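Local structure of starch synthase I (Hordeum vulgare, 4HLN) at residues A[404-409]-A[535-540]; A[433-438]-A[469-474]; A[518-523]-A[529-534]; A[584-589]-A[595-600]. The protein belongs to the starch synthase family of glycosyltransferases, two-domain enzymes of the GT-B type, and binds a glycan. All coordinates share one frame; numbering follows the deposited sequence.

How the contacts relate
All four contacts lie in the C-terminal, Rossmann-like half of the chain, built round the six-stranded parallel sheet that contains strands 471-476, 517-520 and 540-544. Contact 1 spans the longest stretch of sequence, and contacts 2 and 3 fall, in that order, between its two segments; contact 4 follows. Their centres are about 14 to 19 Å apart. Contacts 1 and 3 share helix 529-536, and Val540 of contact 1 packs on Trp597 of contact 4. Val470 and Ile587 join contacts 2 and 4, while Phe472 meets Leu519 between contacts 2 and 3. Loop, sheet and covering helices are thus linked into one body, with the glycan held at contact 4.

Contact 1: residues A[404-409]-A[535-540]; sequences TTDKCL and MQYGTV
The phenol of Tyr537 donates a hydrogen bond to Asp406, with Tyr537 OH 2.7 Å from Asp406 OD2, and this is the polar centre of the contact. Asp406 OD2 lies at the edge of the ring, in its plane, while the carboxylate itself stands nearly perpendicular to the ring, 83° from its plane. The hydroxyl reaches OD2 on the anti side and somewhat out of the carboxylate plane. His509 is hydrogen-bonded to the same oxygen from helix 505-514, giving OD2 a second partner.

The other oxygen serves the loop. Cys408 N donates to Asp406 OD1 over 2.8 Å, forming an Asx turn, and the backbone closes a type I turn from Asp406 to Leu409. Aspartate suits the place because its short side chain, with CG anti to the backbone N (chi1 -165°), can serve its own loop with one oxygen and Tyr537 with the other.

The apolar part is small. Leu409 CD1 comes within 4.2 Å of Tyr537 CE2, approaching the ring obliquely, and both side chains also touch Ala513 of helix 505-514.

Tyr537 follows directly on helix 529-536, which ends in a Schellman motif with Gly538, of positive phi, as its C-prime residue. The tyrosine therefore projects from a fixed helix end.

The chemistry implies a buried polar tie flanked by a small apolar contact: the carboxylate has donors at both oxygens, which probably offsets the cost of burying it, and the long loop before helix 419-432 is joined to the helix end by a directional bond.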
loop_
_atom_site.group_PDB
_atom_site.type_symbol
_atom_site.label_atom_id
_atom_site.label_comp_id
_atom_site.label_asym_id
_atom_site.label_seq_id
_atom_site.Cartn_x
_atom_site.Cartn_y
_atom_site.Cartn_z
ATOM N N THR A 404 25.211 -0.019 -5.869
ATOM C CA THR A 404 26.410 -0.599 -6.445
ATOM C C THR A 404 26.431 -0.489 -7.970
ATOM O O THR A 404 27.493 -0.551 -8.590
ATOM C CB THR A 404 26.639 -2.055 -5.985
ATOM O OG1 THR A 404 26.404 -2.155 -4.574
ATOM C CG2 THR A 404 28.085 -2.456 -6.259
ATOM N N THR A 405 25.270 -0.295 -8.576
ATOM C CA THR A 405 25.222 -0.234 -10.033
ATOM C C THR A 405 24.491 0.978 -10.587
ATOM O O THR A 405 24.489 1.207 -11.793
ATOM C CB THR A 405 24.541 -1.465 -10.592
ATOM O OG1 THR A 405 23.172 -1.478 -10.158
ATOM C CG2 THR A 405 25.253 -2.699 -10.093
ATOM N N ASP A 406 23.876 1.751 -9.705
ATOM C CA ASP A 406 23.013 2.839 -10.132
ATOM C C ASP A 406 23.691 3.764 -11.141
ATOM O O ASP A 406 24.638 4.478 -10.811
ATOM C CB ASP A 406 22.534 3.633 -8.925
ATOM C CG ASP A 406 21.376 4.539 -9.259
ATOM O OD1 ASP A 406 21.252 4.933 -10.440
ATOM O OD2 ASP A 406 20.589 4.850 -8.340
ATOM N N LYS A 407 23.195 3.747 -12.372
ATOM C CA LYS A 407 23.776 4.553 -13.434
ATOM C C LYS A 407 23.627 6.047 -13.184
ATOM O O LYS A 407 24.384 6.846 -13.729
ATOM C CB LYS A 407 23.162 4.182 -14.780
ATOM C CG LYS A 407 23.753 2.918 -15.380
ATOM C CD LYS A 407 22.969 2.455 -16.598
ATOM C CE LYS A 407 23.790 1.492 -17.445
ATOM N NZ LYS A 407 24.944 2.181 -18.102
ATOM N N CYS A 408 22.660 6.421 -12.351
ATOM C CA CYS A 408 22.363 7.828 -12.113
ATOM C C CYS A 408 23.342 8.496 -11.118
ATOM O O CYS A 408 23.390 9.733 -10.999
ATOM C CB CYS A 408 20.913 7.987 -11.640
ATOM S SG CYS A 408 19.617 7.518 -12.838
ATOM N N LEU A 409 24.121 7.676 -10.413
ATOM C CA LEU A 409 25.054 8.164 -9.398
ATOM C C LEU A 409 26.475 8.411 -9.895
ATOM O O LEU A 409 27.017 7.625 -10.643
ATOM C CB LEU A 409 25.168 7.151 -8.279
ATOM C CG LEU A 409 23.918 6.728 -7.554
ATOM C CD1 LEU A 409 24.379 6.042 -6.279
ATOM C CD2 LEU A 409 23.061 7.945 -7.265
ATOM N N MET A 535 16.674 2.905 2.900
ATOM C CA MET A 535 17.350 1.778 3.524
ATOM C C MET A 535 18.264 1.071 2.530
ATOM O O MET A 535 19.410 0.758 2.837
ATOM C CB MET A 535 16.322 0.815 4.114
ATOM C CG MET A 535 15.815 1.227 5.514
ATOM S SD MET A 535 14.370 0.309 6.097
ATOM C CE MET A 535 15.084 -1.278 6.512
ATOM N N GLN A 536 17.754 0.844 1.329
ATOM C CA GLN A 536 18.523 0.199 0.277
ATOM C C GLN A 536 19.805 0.969 -0.004
ATOM O O GLN A 536 20.787 0.402 -0.482
ATOM C CB GLN A 536 17.671 0.104 -0.997
ATOM C CG GLN A 536 18.381 -0.455 -2.219
ATOM C CD GLN A 536 18.686 -1.951 -2.103
ATOM O OE1 GLN A 536 18.467 -2.583 -1.051
ATOM N NE2 GLN A 536 19.193 -2.523 -3.191
ATOM N N TYR A 537 19.792 2.262 0.308
ATOM C CA TYR A 537 20.900 3.144 -0.036
ATOM C C TYR A 537 21.719 3.617 1.160
ATOM O O TYR A 537 22.569 4.499 1.018
ATOM C CB TYR A 537 20.367 4.361 -0.788
ATOM C CG TYR A 537 20.227 4.113 -2.253
ATOM C CD1 TYR A 537 19.353 3.155 -2.716
ATOM C CD2 TYR A 537 20.975 4.827 -3.180
ATOM C CE1 TYR A 537 19.218 2.907 -4.061
ATOM C CE2 TYR A 537 20.847 4.585 -4.534
ATOM C CZ TYR A 537 19.966 3.613 -4.962
ATOM O OH TYR A 537 19.804 3.336 -6.297
ATOM N N GLY A 538 21.462 3.055 2.336
ATOM C CA GLY A 538 22.169 3.481 3.532
ATOM C C GLY A 538 21.790 4.888 3.956
ATOM O O GLY A 538 22.536 5.574 4.654
ATOM N N THR A 539 20.620 5.329 3.517
ATOM C CA THR A 539 20.096 6.600 3.964
ATOM C C THR A 539 19.064 6.315 5.033
ATOM O O THR A 539 18.091 5.600 4.797
ATOM C CB THR A 539 19.486 7.383 2.809
ATOM O OG1 THR A 539 20.482 7.551 1.792
ATOM C CG2 THR A 539 18.986 8.755 3.279
ATOM N N VAL A 540 19.298 6.856 6.221
ATOM C CA VAL A 540 18.474 6.531 7.368
ATOM C C VAL A 540 17.154 7.271 7.300
ATOM O O VAL A 540 17.114 8.495 7.201
ATOM C CB VAL A 540 19.187 6.826 8.694
ATOM C CG1 VAL A 540 18.238 6.622 9.847
ATOM C CG2 VAL A 540 20.383 5.919 8.854
#

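Contact 2: residues A[433-438]-A[469-474]; sequences GLPVRE and DVQFVM
Arg437 and Asp469 face each other from opposite directions in a salt bridge whose guanidinium and carboxylate groups are nearly coplanar, their planes 17° apart. Arg437 uses its end-on edge: Arg437 NH2 is 2.9 Å from Asp469 OD2, while Arg437 NH1 lies 3.0 Å from Asp469 OD1 and also bonds to OD2. Both oxygens offer their syn lone pairs. A bend at chi3 (40°) in an otherwise extended arginine turns the group to this position, and Asp469, its carboxylate swung opposite its own amide nitrogen, extends to meet it. Arg437 NH2 has a second acidic partner in Asp439, so its charge is probably shared between two carboxylates.

Gln471 makes the other polar link. Extended beyond CG, it carries its amide past Leu434 and Pro435, which run the opposite way. Gln471 NE2 donates to Pro435 O over 3.0 Å, nearly straight at 162° and on a carbonyl lone pair, while OE1 is hydrogen-bonded to Gln429. An amide suits the place, having a donor and an acceptor for two different neighbours. Leu434 CD1 packs 3.7 Å from Gln471 OE1, and Pro435 CG lies close against NE2.

Val436 centres an inverse gamma turn. The loop leaves helix 419-432 through a Schellman motif at Gly433 and leads into strand 442-446; Gln471 stands at the start of strand 471-476, which lies between strands 442-446 and 497-501 in the parallel sheet.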
loop_
_atom_site.group_PDB
_atom_site.type_symbol
_atom_site.label_atom_id
_atom_site.label_comp_id
_atom_site.label_asym_id
_atom_site.label_seq_id
_atom_site.Cartn_x
_atom_site.Cartn_y
_atom_site.Cartn_z
ATOM N N GLY A 433 24.573 23.543 -4.825
ATOM C CA GLY A 433 25.165 24.814 -4.466
ATOM C C GLY A 433 25.334 24.966 -2.965
ATOM O O GLY A 433 25.484 26.072 -2.438
ATOM N N LEU A 434 25.305 23.844 -2.264
ATOM C CA LEU A 434 25.483 23.871 -0.830
ATOM C C LEU A 434 26.950 23.857 -0.451
ATOM O O LEU A 434 27.796 23.324 -1.182
ATOM C CB LEU A 434 24.785 22.680 -0.200
ATOM C CG LEU A 434 23.261 22.731 -0.285
ATOM C CD1 LEU A 434 22.684 21.375 0.082
ATOM C CD2 LEU A 434 22.722 23.836 0.626
ATOM N N PRO A 435 27.261 24.467 0.696
ATOM C CA PRO A 435 28.595 24.321 1.274
ATOM C C PRO A 435 29.008 22.839 1.366
ATOM O O PRO A 435 28.331 22.012 2.005
ATOM C CB PRO A 435 28.449 24.957 2.663
ATOM C CG PRO A 435 26.945 25.243 2.846
ATOM C CD PRO A 435 26.418 25.402 1.463
ATOM N N VAL A 436 30.119 22.514 0.708
ATOM C CA VAL A 436 30.614 21.148 0.672
ATOM C C VAL A 436 31.242 20.738 1.995
ATOM O O VAL A 436 32.459 20.762 2.151
ATOM C CB VAL A 436 31.619 20.952 -0.468
ATOM C CG1 VAL A 436 32.144 19.508 -0.479
ATOM C CG2 VAL A 436 30.965 21.302 -1.799
ATOM N N ARG A 437 30.402 20.348 2.943
ATOM C CA ARG A 437 30.871 19.945 4.258
ATOM C C ARG A 437 30.480 18.502 4.553
ATOM O O ARG A 437 29.298 18.133 4.524
ATOM C CB ARG A 437 30.288 20.870 5.316
ATOM C CG ARG A 437 30.504 22.334 5.030
ATOM C CD ARG A 437 29.887 23.167 6.135
ATOM N NE ARG A 437 30.113 22.564 7.449
ATOM C CZ ARG A 437 29.291 22.704 8.485
ATOM N NH1 ARG A 437 28.187 23.430 8.364
ATOM N NH2 ARG A 437 29.571 22.117 9.640
ATOM N N GLU A 438 31.482 17.684 4.838
ATOM C CA GLU A 438 31.254 16.267 5.083
ATOM C C GLU A 438 30.499 16.041 6.407
ATOM O O GLU A 438 29.743 15.087 6.564
ATOM C CB GLU A 438 32.606 15.535 5.074
ATOM C CG GLU A 438 32.550 14.067 5.494
ATOM C CD GLU A 438 32.517 13.879 7.009
ATOM O OE1 GLU A 438 33.152 14.691 7.725
ATOM O OE2 GLU A 438 31.852 12.924 7.480
ATOM N N ASP A 469 22.649 23.375 12.800
ATOM C CA ASP A 469 23.582 23.283 11.685
ATOM C C ASP A 469 23.269 22.047 10.860
ATOM O O ASP A 469 23.765 20.956 11.147
ATOM C CB ASP A 469 25.032 23.239 12.159
ATOM C CG ASP A 469 26.019 23.276 11.000
ATOM O OD1 ASP A 469 25.600 23.665 9.883
ATOM O OD2 ASP A 469 27.205 22.921 11.203
ATOM N N VAL A 470 22.431 22.232 9.845
ATOM C CA VAL A 470 22.032 21.154 8.956
ATOM C C VAL A 470 21.749 21.715 7.578
ATOM O O VAL A 470 21.524 22.921 7.410
ATOM C CB VAL A 470 20.745 20.439 9.432
ATOM C CG1 VAL A 470 20.927 19.872 10.817
ATOM C CG2 VAL A 470 19.557 21.389 9.393
ATOM N N GLN A 471 21.762 20.828 6.592
ATOM C CA GLN A 471 21.304 21.175 5.259
ATOM C C GLN A 471 20.056 20.343 4.939
ATOM O O GLN A 471 19.892 19.222 5.418
ATOM C CB GLN A 471 22.410 20.944 4.234
ATOM C CG GLN A 471 23.787 21.344 4.736
ATOM C CD GLN A 471 24.846 21.199 3.674
ATOM O OE1 GLN A 471 24.842 20.235 2.900
ATOM N NE2 GLN A 471 25.757 22.166 3.613
ATOM N N PHE A 472 19.165 20.907 4.141
ATOM C CA PHE A 472 17.898 20.265 3.875
ATOM C C PHE A 472 17.492 20.506 2.436
ATOM O O PHE A 472 17.289 21.637 2.015
ATOM C CB PHE A 472 16.818 20.807 4.807
ATOM C CG PHE A 472 15.479 20.208 4.564
ATOM C CD1 PHE A 472 15.039 19.132 5.316
ATOM C CD2 PHE A 472 14.660 20.694 3.561
ATOM C CE1 PHE A 472 13.796 18.560 5.082
ATOM C CE2 PHE A 472 13.417 20.123 3.323
ATOM C CZ PHE A 472 12.989 19.056 4.086
ATOM N N VAL A 473 17.372 19.437 1.673
ATOM C CA VAL A 473 16.924 19.581 0.305
ATOM C C VAL A 473 15.632 18.813 0.123
ATOM O O VAL A 473 15.508 17.660 0.541
ATOM C CB VAL A 473 17.966 19.070 -0.703
ATOM C CG1 VAL A 473 18.447 17.662 -0.324
ATOM C CG2 VAL A 473 17.381 19.084 -2.111
ATOM N N MET A 474 14.651 19.457 -0.482
ATOM C CA MET A 474 13.470 18.717 -0.845
ATOM C C MET A 474 13.244 18.876 -2.335
ATOM O O MET A 474 13.481 19.937 -2.902
ATOM C CB MET A 474 12.259 19.129 -0.000
ATOM C CG MET A 474 11.787 20.544 -0.208
ATOM S SD MET A 474 10.585 21.040 1.046
ATOM C CE MET A 474 9.221 19.929 0.718
#

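Contact 3: residues A[518-523]-A[529-534]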
loop_
_atom_site.group_PDB
_atom_site.type_symbol
_atom_site.label_atom_id
_atom_site.label_comp_id
_atom_site.label_asym_id
_atom_site.label_seq_id
_atom_site.Cartn_x
_atom_site.Cartn_y
_atom_site.Cartn_z
ATOM N N LEU A 518 16.559 10.651 5.255
ATOM C CA LEU A 518 15.444 10.936 4.375
ATOM C C LEU A 518 14.211 11.025 5.230
ATOM O O LEU A 518 14.007 10.212 6.129
ATOM C CB LEU A 518 15.291 9.842 3.336
ATOM C CG LEU A 518 14.584 10.277 2.057
ATOM C CD1 LEU A 518 15.531 11.078 1.182
ATOM C CD2 LEU A 518 14.079 9.054 1.305
ATOM N N LEU A 519 13.392 12.030 4.961
ATOM C CA LEU A 519 12.251 12.332 5.822
ATOM C C LEU A 519 10.910 12.040 5.133
ATOM O O LEU A 519 10.603 12.601 4.077
ATOM C CB LEU A 519 12.326 13.795 6.251
ATOM C CG LEU A 519 11.176 14.351 7.078
ATOM C CD1 LEU A 519 11.042 13.545 8.359
ATOM C CD2 LEU A 519 11.422 15.827 7.368
ATOM N N MET A 520 10.118 11.153 5.730
ATOM C CA MET A 520 8.803 10.828 5.193
ATOM C C MET A 520 7.722 11.076 6.236
ATOM O O MET A 520 7.370 10.184 7.009
ATOM C CB MET A 520 8.747 9.374 4.705
ATOM C CG MET A 520 9.618 9.057 3.489
ATOM S SD MET A 520 11.363 8.715 3.852
ATOM C CE MET A 520 11.203 7.354 5.007
ATOM N N PRO A 521 7.195 12.302 6.273
ATOM C CA PRO A 521 6.090 12.638 7.184
ATOM C C PRO A 521 4.697 12.331 6.596
ATOM O O PRO A 521 3.773 13.125 6.750
ATOM C CB PRO A 521 6.269 14.145 7.392
ATOM C CG PRO A 521 6.886 14.619 6.112
ATOM C CD PRO A 521 7.759 13.488 5.604
ATOM N N SER A 522 4.561 11.186 5.934
ATOM C CA SER A 522 3.298 10.784 5.320
ATOM C C SER A 522 2.251 10.469 6.368
ATOM O O SER A 522 2.569 9.899 7.412
ATOM C CB SER A 522 3.506 9.554 4.442
ATOM O OG SER A 522 4.234 9.862 3.269
ATOM N N ARG A 523 1.001 10.823 6.066
ATOM C CA ARG A 523 -0.120 10.703 7.002
ATOM C C ARG A 523 -0.698 9.305 7.126
ATOM O O ARG A 523 -1.167 8.914 8.188
ATOM C CB ARG A 523 -1.257 11.614 6.568
ATOM C CG ARG A 523 -0.836 13.006 6.338
ATOM C CD ARG A 523 -2.027 13.902 6.145
ATOM N NE ARG A 523 -1.599 15.273 6.367
ATOM C CZ ARG A 523 -1.605 15.848 7.559
ATOM N NH1 ARG A 523 -2.050 15.165 8.614
ATOM N NH2 ARG A 523 -1.186 17.098 7.688
ATOM N N LEU A 529 7.349 3.597 -0.325
ATOM C CA LEU A 529 8.539 3.090 -0.979
ATOM C C LEU A 529 9.774 3.869 -0.593
ATOM O O LEU A 529 10.885 3.340 -0.646
ATOM C CB LEU A 529 8.359 3.055 -2.494
ATOM C CG LEU A 529 7.300 2.031 -2.926
ATOM C CD1 LEU A 529 7.240 1.853 -4.432
ATOM C CD2 LEU A 529 7.570 0.698 -2.262
ATOM N N ASN A 530 9.595 5.121 -0.193
ATOM C CA ASN A 530 10.766 5.935 0.110
ATOM C C ASN A 530 11.635 5.349 1.232
ATOM O O ASN A 530 12.863 5.378 1.131
ATOM C CB ASN A 530 10.402 7.413 0.323
ATOM C CG ASN A 530 10.129 8.140 -0.995
ATOM O OD1 ASN A 530 9.811 7.511 -2.004
ATOM N ND2 ASN A 530 10.259 9.466 -0.990
ATOM N N GLN A 531 11.001 4.799 2.274
ATOM C CA GLN A 531 11.692 3.985 3.295
ATOM C C GLN A 531 12.676 2.995 2.686
ATOM O O GLN A 531 13.855 2.950 3.043
ATOM C CB GLN A 531 10.698 3.110 4.064
ATOM C CG GLN A 531 9.772 3.828 4.964
ATOM C CD GLN A 531 8.469 4.150 4.296
ATOM O OE1 GLN A 531 8.421 4.850 3.275
ATOM N NE2 GLN A 531 7.390 3.645 4.872
ATOM N N LEU A 532 12.151 2.172 1.785
ATOM C CA LEU A 532 12.892 1.058 1.225
ATOM C C LEU A 532 14.089 1.556 0.422
ATOM O O LEU A 532 15.206 1.045 0.578
ATOM C CB LEU A 532 11.965 0.194 0.364
ATOM C CG LEU A 532 10.594 -0.081 0.997
ATOM C CD1 LEU A 532 9.851 -1.173 0.246
ATOM C CD2 LEU A 532 10.754 -0.479 2.460
ATOM N N TYR A 533 13.855 2.557 -0.427
ATOM C CA TYR A 533 14.941 3.169 -1.181
ATOM C C TYR A 533 16.004 3.722 -0.237
ATOM O O TYR A 533 17.205 3.483 -0.416
ATOM C CB TYR A 533 14.412 4.296 -2.054
ATOM C CG TYR A 533 13.375 3.880 -3.066
ATOM C CD1 TYR A 533 13.458 2.663 -3.723
ATOM C CD2 TYR A 533 12.310 4.716 -3.368
ATOM C CE1 TYR A 533 12.502 2.293 -4.658
ATOM C CE2 TYR A 533 11.359 4.362 -4.298
ATOM C CZ TYR A 533 11.456 3.149 -4.936
ATOM O OH TYR A 533 10.504 2.808 -5.860
ATOM N N ALA A 534 15.556 4.462 0.773
ATOM C CA ALA A 534 16.477 5.019 1.754
ATOM C C ALA A 534 17.336 3.906 2.331
ATOM O O ALA A 534 18.561 3.946 2.248
ATOM C CB ALA A 534 15.715 5.736 2.856
#
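Met520 lies across Asn530 and Gln531, its CG 3.7 Å from Asn530 CB, and forms the largest single part of this strand-to-helix contact. The chain is bent at both chi2 and chi3, which turns SD along the helix and the methyl in against Gln531: SD rests near the same Asn530 CB, and Met520 CE ends 3.8 Å from Gln531 CG. A flexible methionine suits this place because it can follow the uneven surface of a helix without needing a matching shape.

Two residues earlier, Leu518 reaches the helix with a single branch, touching Asn530 and Ala534, one turn apart. Leu518 CD2 is 4.0 Å from Ala534 CB and 3.9 Å from Asn530 O, the carbonyl that accepts the backbone bond of Ala534 N. Alanine, with only a methyl group, lets the leucine come close to the helix backbone. Leu518 and Met520 therefore lie on one face of strand 517-520, and the helix runs nearly antiparallel to it, 165° apart in direction and 9.0 Å away between axes. This is the packing of a beta-alpha-beta unit, in which helix 529-536 covers the step from strand 517-520 to 540-544.

The tight part is Met520 on Asn530 CB, with its methyl against Gln531. Leu518 on Ala534 is looser, and Asn530 and Gln531 are partly exposed; Asn530 meets Met520 through CB, Gln531 through CG and its backbone N, after setting off away from the strand.

The chemistry is thus largely apolar packing, without hydrogen bonds between the two segments, and with methyl groups also against backbone N and O.

Contact 4: residues A[584-589]-A[595-600]; sequences RTAIST and PSWEGL. With GLC (alpha-D-glucopyranose), chain B.
Trp597 and Thr589 bury the most surface here, and they meet at about a right angle. The methyl CG2 of Thr589 lies at the edge of the indole, in its plane, 4.0 Å from Trp597 CE3. A chi1 of -165° turns the indole away from its own backbone N and swings its six-membered ring from helix 594-606 toward helix 576-592, where Trp597 CZ3 comes within 4.3 Å of Ala586 CB and Ala586 O meets the ring obliquely. Alanine suits this point because its small methyl leaves room for a broad ring beside the helix. Beyond the pair, Phe590 makes an edge-to-face contact with the indole, and Val540 and Ile517 of the sheet lie against it.

Thr589 divides its two branches. While the methyl faces Trp597, Thr589 OG1 turns back to its own helix and bonds to Thr585 O over 2.8 Å, a carbonyl that also accepts from Thr589 N on the opposite face of its plane. The same hydroxyl makes a weak hydrogen bond to a second bound glucose. A beta-branched threonine suits both tasks, with one arm for packing and one for the polar side.

Ser596 sits beside the tryptophan on the same helix. Ser596 OG accepts a hydrogen bond from O2 of the alpha-D-glucopyranose at 3.3 Å and is also bonded to Glu564, which with His593 also bonds to this glucose.

The helices, 116° apart in direction, contribute Thr585, Thr589 and Ser596 to the glycan pocket: hydroxyls beside the pocket's aromatics, such as Phe556 and Trp569, with Trp597 packed on the sheet side.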
loop_
_atom_site.group_PDB
_atom_site.type_symbol
_atom_site.label_atom_id
_atom_site.label_comp_id
_atom_site.label_asym_id
_atom_site.label_seq_id
_atom_site.Cartn_x
_atom_site.Cartn_y
_atom_site.Cartn_z
ATOM N N ARG A 584 16.075 15.621 15.642
ATOM C CA ARG A 584 17.180 15.963 16.516
ATOM C C ARG A 584 17.812 14.716 17.088
ATOM O O ARG A 584 19.032 14.619 17.188
ATOM C CB ARG A 584 16.729 16.899 17.619
ATOM C CG ARG A 584 16.489 18.300 17.118
ATOM C CD ARG A 584 16.102 19.209 18.257
ATOM N NE ARG A 584 15.645 20.507 17.771
ATOM C CZ ARG A 584 14.378 20.909 17.798
ATOM N NH1 ARG A 584 13.438 20.108 18.305
ATOM N NH2 ARG A 584 14.056 22.112 17.329
ATOM N N THR A 585 16.984 13.745 17.443
ATOM C CA THR A 585 17.510 12.495 17.960
ATOM C C THR A 585 18.433 11.830 16.938
ATOM O O THR A 585 19.511 11.342 17.279
ATOM C CB THR A 585 16.378 11.549 18.339
ATOM O OG1 THR A 585 15.543 12.185 19.313
ATOM C CG2 THR A 585 16.929 10.240 18.896
ATOM N N ALA A 586 18.013 11.823 15.679
ATOM C CA ALA A 586 18.801 11.172 14.642
ATOM C C ALA A 586 20.066 11.978 14.361
ATOM O O ALA A 586 21.153 11.422 14.232
ATOM C CB ALA A 586 17.977 10.984 13.371
ATOM N N ILE A 587 19.913 13.294 14.276
ATOM C CA ILE A 587 21.038 14.182 14.026
ATOM C C ILE A 587 22.149 14.019 15.056
ATOM O O ILE A 587 23.329 13.980 14.703
ATOM C CB ILE A 587 20.593 15.646 13.999
ATOM C CG1 ILE A 587 19.779 15.916 12.733
ATOM C CG2 ILE A 587 21.797 16.555 14.038
ATOM C CD1 ILE A 587 19.353 17.356 12.576
ATOM N N SER A 588 21.770 13.928 16.326
ATOM C CA SER A 588 22.734 13.723 17.399
ATOM C C SER A 588 23.516 12.445 17.165
ATOM O O SER A 588 24.744 12.449 17.126
ATOM C CB SER A 588 22.020 13.644 18.742
ATOM O OG SER A 588 21.373 14.872 19.027
ATOM N N THR A 589 22.788 11.349 17.006
ATOM C CA THR A 589 23.387 10.064 16.692
ATOM C C THR A 589 24.361 10.154 15.515
ATOM O O THR A 589 25.415 9.517 15.513
ATOM C CB THR A 589 22.294 9.073 16.339
ATOM O OG1 THR A 589 21.254 9.153 17.326
ATOM C CG2 THR A 589 22.852 7.652 16.262
ATOM N N PRO A 595 29.923 5.283 14.820
ATOM C CA PRO A 595 29.908 3.813 14.798
ATOM C C PRO A 595 28.490 3.250 14.898
ATOM O O PRO A 595 28.188 2.257 14.239
ATOM C CB PRO A 595 30.743 3.432 16.029
ATOM C CG PRO A 595 30.763 4.661 16.885
ATOM C CD PRO A 595 30.749 5.803 15.923
ATOM N N SER A 596 27.635 3.877 15.701
ATOM C CA SER A 596 26.226 3.484 15.773
ATOM C C SER A 596 25.490 3.794 14.470
ATOM O O SER A 596 24.711 2.979 13.974
ATOM C CB SER A 596 25.520 4.184 16.936
ATOM O OG SER A 596 25.927 3.648 18.182
ATOM N N TRP A 597 25.732 4.984 13.931
ATOM C CA TRP A 597 25.160 5.376 12.653
ATOM C C TRP A 597 25.466 4.337 11.572
ATOM O O TRP A 597 24.551 3.800 10.931
ATOM C CB TRP A 597 25.681 6.747 12.232
ATOM C CG TRP A 597 24.872 7.348 11.135
ATOM C CD1 TRP A 597 25.186 7.395 9.806
ATOM C CD2 TRP A 597 23.598 7.978 11.269
ATOM N NE1 TRP A 597 24.181 8.023 9.104
ATOM C CE2 TRP A 597 23.195 8.388 9.980
ATOM C CE3 TRP A 597 22.752 8.228 12.353
ATOM C CZ2 TRP A 597 21.988 9.033 9.750
ATOM C CZ3 TRP A 597 21.552 8.873 12.121
ATOM C CH2 TRP A 597 21.182 9.269 10.832
ATOM N N GLU A 598 26.751 4.052 11.376
ATOM C CA GLU A 598 27.171 3.014 10.439
ATOM C C GLU A 598 26.341 1.740 10.578
ATOM O O GLU A 598 26.031 1.078 9.590
ATOM C CB GLU A 598 28.656 2.686 10.618
ATOM C CG GLU A 598 29.612 3.634 9.896
ATOM C CD GLU A 598 30.590 2.906 8.968
ATOM O OE1 GLU A 598 30.580 1.652 8.939
ATOM O OE2 GLU A 598 31.368 3.595 8.263
ATOM N N GLY A 599 25.984 1.387 11.805
ATOM C CA GLY A 599 25.194 0.194 12.027
ATOM C C GLY A 599 23.787 0.355 11.492
ATOM O O GLY A 599 23.247 -0.561 10.862
ATOM N N LEU A 600 23.184 1.516 11.742
ATOM C CA LEU A 600 21.835 1.778 11.258
ATOM C C LEU A 600 21.777 1.659 9.738
ATOM O O LEU A 600 20.809 1.133 9.175
ATOM C CB LEU A 600 21.372 3.159 11.702
ATOM C CG LEU A 600 20.710 3.177 13.077
ATOM C CD1 LEU A 600 20.748 4.570 13.668
ATOM C CD2 LEU A 600 19.273 2.646 13.003
HETATM C C1 GLC B . 23.759 6.532 22.273
HETATM C C2 GLC B . 24.578 5.571 21.411
HETATM C C3 GLC B . 24.849 4.230 22.095
HETATM C C4 GLC B . 25.439 4.390 23.498
HETATM C C5 GLC B . 25.028 5.700 24.193
HETATM C C6 GLC B . 26.239 6.206 24.975
HETATM O O2 GLC B . 23.954 5.401 20.161
HETATM O O3 GLC B . 25.788 3.520 21.322
HETATM O O4 GLC B . 25.100 3.289 24.352
HETATM O O5 GLC B . 24.589 6.791 23.387
HETATM O O6 GLC B . 26.445 7.581 24.721
#